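Carbon monoxide dehydrogenase (Thermococcus sp. AM4, PDB 6T7J) catalyses the reversible oxidation of carbon monoxide to carbon dioxide, probably passing the electrons along its iron-sulfur clusters to ferredoxin. Local coordinates at residues K18-L23 / F322-L327; I32-H37 / A328-A333. One frame throughout, in Å; residues are numbered along the deposited sequence.

Interaction 1: K18-L23 / F322-L327; sequences KGVAEL and FLMQEL. With MSK (Broken Fe4S4 cluster), chain F.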
loop_
_atom_site.group_PDB
_atom_site.type_symbol
_atom_site.label_atom_id
_atom_site.label_comp_id
_atom_site.label_asym_id
_atom_site.label_seq_id
_atom_site.Cartn_x
_atom_site.Cartn_y
_atom_site.Cartn_z
ATOM N N LYS A 18 0.180 -19.091 -32.571
ATOM C CA LYS A 18 1.234 -19.459 -33.506
ATOM C C LYS A 18 2.353 -18.422 -33.491
ATOM O O LYS A 18 2.098 -17.214 -33.517
ATOM C CB LYS A 18 0.660 -19.605 -34.915
ATOM C CG LYS A 18 -0.456 -20.630 -35.038
ATOM C CD LYS A 18 0.061 -22.040 -34.790
ATOM C CE LYS A 18 -1.083 -23.034 -34.654
ATOM N NZ LYS A 18 -1.333 -23.414 -33.234
ATOM N N GLY A 19 3.595 -18.898 -33.441
ATOM C CA GLY A 19 4.769 -18.051 -33.454
ATOM C C GLY A 19 5.523 -18.000 -32.141
ATOM O O GLY A 19 6.716 -17.665 -32.143
ATOM N N VAL A 20 4.868 -18.321 -31.025
ATOM C CA VAL A 20 5.529 -18.243 -29.725
ATOM C C VAL A 20 6.621 -19.302 -29.613
ATOM O O VAL A 20 7.723 -19.030 -29.117
ATOM C CB VAL A 20 4.490 -18.373 -28.594
ATOM C CG1 VAL A 20 5.177 -18.496 -27.243
ATOM C CG2 VAL A 20 3.540 -17.184 -28.610
ATOM N N ALA A 21 6.337 -20.521 -30.078
ATOM C CA ALA A 21 7.311 -21.604 -29.991
ATOM C C ALA A 21 8.577 -21.277 -30.777
ATOM O O ALA A 21 9.695 -21.448 -30.273
ATOM C CB ALA A 21 6.687 -22.905 -30.494
ATOM N N GLU A 22 8.416 -20.820 -32.026
ATOM C CA GLU A 22 9.574 -20.489 -32.852
ATOM C C GLU A 22 10.476 -19.480 -32.155
ATOM O O GLU A 22 11.705 -19.615 -32.170
ATOM C CB GLU A 22 9.130 -19.939 -34.209
ATOM C CG GLU A 22 7.756 -20.381 -34.683
ATOM C CD GLU A 22 7.335 -19.671 -35.963
ATOM O OE1 GLU A 22 8.126 -18.853 -36.480
ATOM O OE2 GLU A 22 6.214 -19.928 -36.453
ATOM N N LEU A 23 9.881 -18.472 -31.517
ATOM C CA LEU A 23 10.677 -17.417 -30.909
ATOM C C LEU A 23 11.303 -17.858 -29.594
ATOM O O LEU A 23 12.407 -17.415 -29.263
ATOM C CB LEU A 23 9.823 -16.167 -30.710
ATOM C CG LEU A 23 9.844 -15.154 -31.859
ATOM C CD1 LEU A 23 9.820 -15.831 -33.222
ATOM C CD2 LEU A 23 8.679 -14.204 -31.725
ATOM N N PHE A 322 0.985 -10.156 -22.885
ATOM C CA PHE A 322 1.984 -10.023 -21.831
ATOM C C PHE A 322 3.233 -10.850 -22.109
ATOM O O PHE A 322 4.288 -10.300 -22.448
ATOM C CB PHE A 322 1.359 -10.422 -20.491
ATOM C CG PHE A 322 2.297 -10.326 -19.325
ATOM C CD1 PHE A 322 2.944 -9.137 -19.032
ATOM C CD2 PHE A 322 2.523 -11.424 -18.514
ATOM C CE1 PHE A 322 3.807 -9.050 -17.957
ATOM C CE2 PHE A 322 3.380 -11.342 -17.436
ATOM C CZ PHE A 322 4.026 -10.153 -17.159
ATOM N N LEU A 323 3.110 -12.174 -22.012
ATOM C CA LEU A 323 4.251 -13.077 -22.111
ATOM C C LEU A 323 4.947 -13.023 -23.466
ATOM O O LEU A 323 5.961 -13.696 -23.672
ATOM C CB LEU A 323 3.807 -14.511 -21.820
ATOM C CG LEU A 323 3.643 -14.814 -20.332
ATOM C CD1 LEU A 323 3.105 -16.218 -20.125
ATOM C CD2 LEU A 323 4.966 -14.623 -19.611
ATOM N N MET A 324 4.423 -12.227 -24.396
ATOM C CA MET A 324 5.025 -12.107 -25.714
ATOM C C MET A 324 5.932 -10.892 -25.857
ATOM O O MET A 324 6.643 -10.796 -26.866
ATOM C CB MET A 324 3.933 -12.066 -26.790
ATOM C CG MET A 324 3.084 -13.329 -26.836
ATOM S SD MET A 324 1.670 -13.212 -27.949
ATOM C CE MET A 324 2.485 -13.336 -29.540
ATOM N N GLN A 325 5.947 -9.980 -24.876
ATOM C CA GLN A 325 6.743 -8.762 -25.021
ATOM C C GLN A 325 8.207 -9.091 -25.308
ATOM O O GLN A 325 8.774 -8.625 -26.307
ATOM C CB GLN A 325 6.607 -7.875 -23.776
ATOM C CG GLN A 325 6.895 -8.545 -22.439
ATOM C CD GLN A 325 6.588 -7.639 -21.263
ATOM O OE1 GLN A 325 7.332 -6.700 -20.978
ATOM N NE2 GLN A 325 5.484 -7.911 -20.577
ATOM N N GLU A 326 8.823 -9.922 -24.460
ATOM C CA GLU A 326 10.174 -10.407 -24.723
ATOM C C GLU A 326 10.297 -10.942 -26.141
ATOM O O GLU A 326 11.198 -10.548 -26.893
ATOM C CB GLU A 326 10.542 -11.503 -23.724
ATOM C CG GLU A 326 11.192 -11.022 -22.449
ATOM C CD GLU A 326 11.287 -12.128 -21.425
ATOM O OE1 GLU A 326 10.337 -12.936 -21.346
ATOM O OE2 GLU A 326 12.310 -12.198 -20.712
ATOM N N LEU A 327 9.377 -11.831 -26.528
ATOM C CA LEU A 327 9.458 -12.466 -27.837
ATOM C C LEU A 327 9.458 -11.439 -28.959
ATOM O O LEU A 327 10.100 -11.657 -29.994
ATOM C CB LEU A 327 8.304 -13.452 -28.011
ATOM C CG LEU A 327 8.253 -14.570 -26.967
ATOM C CD1 LEU A 327 6.946 -15.341 -27.057
ATOM C CD2 LEU A 327 9.447 -15.501 -27.125
HETATM S S1 MSK F . -1.544 -5.706 -19.453
HETATM S S3 MSK F . -2.630 -6.570 -16.269
HETATM S S4 MSK F . -0.692 -8.782 -18.038
HETATM S S5 MSK F . -3.874 -7.824 -18.975
HETATM FE FE1 MSK F . -3.150 -4.310 -18.691
HETATM FE FE2 MSK F . -1.897 -7.994 -19.681
HETATM FE FE3 MSK F . -2.663 -8.624 -17.126
HETATM FE FE4 MSK F . -0.811 -6.693 -17.544
#
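Leu327 divides its two methyls between Val20 and Leu23, and the side chains meet through apolar groups alone. Its CD1 meets Val20 CG1 at 3.6 Å, the two side chains crossing almost perpendicularly; its CD2 lies 3.7 Å from Leu23 CB. Leu23 CD2 also rests on the backbone, 3.4 Å from Leu327 O. With chi1 at 172°, Val20 aims CG1 at this leucine and leaves CG2 for Met324, whose chain bends at chi3 (74°) and brings CE to 4.1 Å from Val20 CG2. With an alanine in place of Leu327, both methyls would be gone and a gap between Val20 and Leu23 would probably open.

Within 322-327, Phe322 O accepts from Gln325 N at 3.0 Å and from Gln325 NE2 at 3.3 Å (N-H...O 149°), the two donors arriving from opposite faces of the carbonyl plane. Gln325 NE2 also bonds Cys343 O, tying this turn to a cysteine of the cluster pocket.

Against the broken Fe4S4 cluster, Phe322 CB lies 3.6 Å from S4, with the ring oblique to that sulfur. The arrangement belongs to the cluster C site: Met324 and Leu327 pack on helix 20-30, while Phe322 of the same segment reaches the cluster.

Interaction 2: I32-H37 / A328-A333; sequences IKTAWH and AIITGA
Thr34, which touches Ile330 through CG2, sits in plane at the edges of two rings: its OG1 at the Trp36 indole and its CA at the His37 imidazole. Thr34 and His37 form a capping box at the start of helix 35-42, with Thr34 as N-cap. Trp36 N donates to Thr34 OG1 at 3.2 Å, the capping bond, and Thr34 N donates to His37 ND1 at 3.0 Å in a nearly straight bond (166°), though the donor is tilted from the imidazole plane. Chi1 of Thr34 (80°) sets OG1 between the backbone N and the carbonyl carbon, where it can accept from Trp36 N, and leaves CG2 beside the backbone N, where it meets Ile330 CD1.

Across the contact the packing is sparse and apolar. Ile330 CD1 is the shared atom, 4.1 Å from Ile32 CG2 and 4.2 Å from Thr34 CG2. The two isoleucines lie alongside with their chains running in opposite senses, whereas the threonine crosses Ile330 nearly at right angles. Ala27 of helix 20-30 touches both Thr34 and Ile330, and Val351 of helix 347-352 packs on both isoleucines.

Beyond Ile330, Gly332 is the first residue to depart from helical angles (phi 83°); its N bonds Ile329 O at 3.1 Å, and Thr331 OG1 donates to Ala328 O at 2.7 Å.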
loop_
_atom_site.group_PDB
_atom_site.type_symbol
_atom_site.label_atom_id
_atom_site.label_comp_id
_atom_site.label_asym_id
_atom_site.label_seq_id
_atom_site.Cartn_x
_atom_site.Cartn_y
_atom_site.Cartn_z
ATOM N N ILE A 32 19.199 -16.421 -24.920
ATOM C CA ILE A 32 18.440 -15.335 -24.311
ATOM C C ILE A 32 17.325 -15.951 -23.476
ATOM O O ILE A 32 16.497 -16.709 -23.996
ATOM C CB ILE A 32 17.875 -14.377 -25.370
ATOM C CG1 ILE A 32 19.016 -13.657 -26.092
ATOM C CG2 ILE A 32 16.925 -13.379 -24.733
ATOM C CD1 ILE A 32 18.560 -12.788 -27.244
ATOM N N LYS A 33 17.304 -15.624 -22.186
ATOM C CA LYS A 33 16.302 -16.168 -21.278
ATOM C C LYS A 33 14.984 -15.419 -21.429
ATOM O O LYS A 33 14.961 -14.187 -21.487
ATOM C CB LYS A 33 16.786 -16.084 -19.831
ATOM C CG LYS A 33 18.082 -16.828 -19.551
ATOM C CD LYS A 33 18.289 -17.019 -18.054
ATOM C CE LYS A 33 19.720 -17.420 -17.736
ATOM N NZ LYS A 33 19.887 -17.808 -16.310
ATOM N N THR A 34 13.889 -16.168 -21.489
ATOM C CA THR A 34 12.545 -15.611 -21.460
ATOM C C THR A 34 11.921 -15.869 -20.092
ATOM O O THR A 34 12.546 -16.443 -19.194
ATOM C CB THR A 34 11.683 -16.200 -22.579
ATOM O OG1 THR A 34 11.206 -17.495 -22.193
ATOM C CG2 THR A 34 12.484 -16.316 -23.867
ATOM N N ALA A 35 10.667 -15.436 -19.936
ATOM C CA ALA A 35 9.968 -15.648 -18.673
ATOM C C ALA A 35 9.800 -17.130 -18.362
ATOM O O ALA A 35 9.795 -17.522 -17.190
ATOM C CB ALA A 35 8.606 -14.951 -18.702
ATOM N N TRP A 36 9.674 -17.969 -19.393
ATOM C CA TRP A 36 9.513 -19.402 -19.168
ATOM C C TRP A 36 10.783 -20.022 -18.591
ATOM O O TRP A 36 10.717 -20.825 -17.650
ATOM C CB TRP A 36 9.121 -20.090 -20.477
ATOM C CG TRP A 36 7.745 -19.742 -20.977
ATOM C CD1 TRP A 36 6.566 -20.306 -20.587
ATOM C CD2 TRP A 36 7.411 -18.762 -21.971
ATOM N NE1 TRP A 36 5.519 -19.736 -21.270
ATOM C CE2 TRP A 36 6.010 -18.787 -22.127
ATOM C CE3 TRP A 36 8.159 -17.865 -22.740
ATOM C CZ2 TRP A 36 5.342 -17.950 -23.020
ATOM C CZ3 TRP A 36 7.494 -17.037 -23.628
ATOM C CH2 TRP A 36 6.099 -17.085 -23.759
ATOM N N HIS A 37 11.948 -19.662 -19.139
ATOM C CA HIS A 37 13.208 -20.193 -18.624
ATOM C C HIS A 37 13.417 -19.802 -17.167
ATOM O O HIS A 37 13.846 -20.623 -16.347
ATOM C CB HIS A 37 14.376 -19.700 -19.480
ATOM C CG HIS A 37 14.242 -20.025 -20.935
ATOM N ND1 HIS A 37 13.724 -19.136 -21.852
ATOM C CD2 HIS A 37 14.561 -21.141 -21.633
ATOM C CE1 HIS A 37 13.727 -19.691 -23.051
ATOM N NE2 HIS A 37 14.228 -20.908 -22.944
ATOM N N ALA A 328 8.776 -10.306 -28.761
ATOM C CA ALA A 328 8.731 -9.288 -29.806
ATOM C C ALA A 328 10.121 -8.742 -30.096
ATOM O O ALA A 328 10.456 -8.451 -31.251
ATOM C CB ALA A 328 7.777 -8.162 -29.405
ATOM N N ILE A 329 10.954 -8.608 -29.062
ATOM C CA ILE A 329 12.324 -8.157 -29.274
ATOM C C ILE A 329 13.150 -9.257 -29.925
ATOM O O ILE A 329 14.121 -8.978 -30.639
ATOM C CB ILE A 329 12.941 -7.693 -27.941
ATOM C CG1 ILE A 329 11.990 -6.737 -27.218
ATOM C CG2 ILE A 329 14.294 -7.034 -28.168
ATOM C CD1 ILE A 329 12.444 -6.364 -25.822
ATOM N N ILE A 330 12.778 -10.521 -29.707
ATOM C CA ILE A 330 13.547 -11.637 -30.253
ATOM C C ILE A 330 13.260 -11.868 -31.729
ATOM O O ILE A 330 13.984 -12.631 -32.383
ATOM C CB ILE A 330 13.279 -12.870 -29.369
ATOM C CG1 ILE A 330 13.521 -12.495 -27.905
ATOM C CG2 ILE A 330 14.175 -14.040 -29.746
ATOM C CD1 ILE A 330 13.424 -13.640 -26.942
ATOM N N THR A 331 12.239 -11.206 -32.286
ATOM C CA THR A 331 12.084 -11.194 -33.737
ATOM C C THR A 331 13.271 -10.523 -34.412
ATOM O O THR A 331 13.585 -10.829 -35.568
ATOM C CB THR A 331 10.790 -10.481 -34.137
ATOM O OG1 THR A 331 10.886 -9.089 -33.806
ATOM C CG2 THR A 331 9.591 -11.094 -33.429
ATOM N N GLY A 332 13.945 -9.614 -33.709
ATOM C CA GLY A 332 15.079 -8.903 -34.257
ATOM C C GLY A 332 14.735 -7.697 -35.098
ATOM O O GLY A 332 15.640 -7.091 -35.681
ATOM N N ALA A 333 13.459 -7.318 -35.171
ATOM C CA ALA A 333 13.017 -6.244 -36.050
ATOM C C ALA A 333 12.425 -5.059 -35.298
ATOM O O ALA A 333 11.848 -4.169 -35.932
ATOM C CB ALA A 333 11.994 -6.776 -37.062
#

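Interactions 1 and 2 lie about 7 Å apart, centre to centre, and use successive parts of helix 325-330. Their segments alternate along the chain: 18-23, 32-37, 322-327, 328-333. Helix 20-30 and the turn leading into helix 35-42 both pack on this short helix, nearly 300 residues later. Helix 35-42 itself joins in where Leu327 touches Trp36 and through a probable hydrogen bond, Glu326 OE1 to Ala35 N at 2.9 Å. Helix 325-330 lies in the connection from edge strand 318-320 to strand 336-339 of a six-stranded parallel sheet with Rossmann-like order 3-2-1-4-5-6, so the N-terminal helices pack against a part of the fold that supplies some pocket residues, such as Phe322 and Cys343.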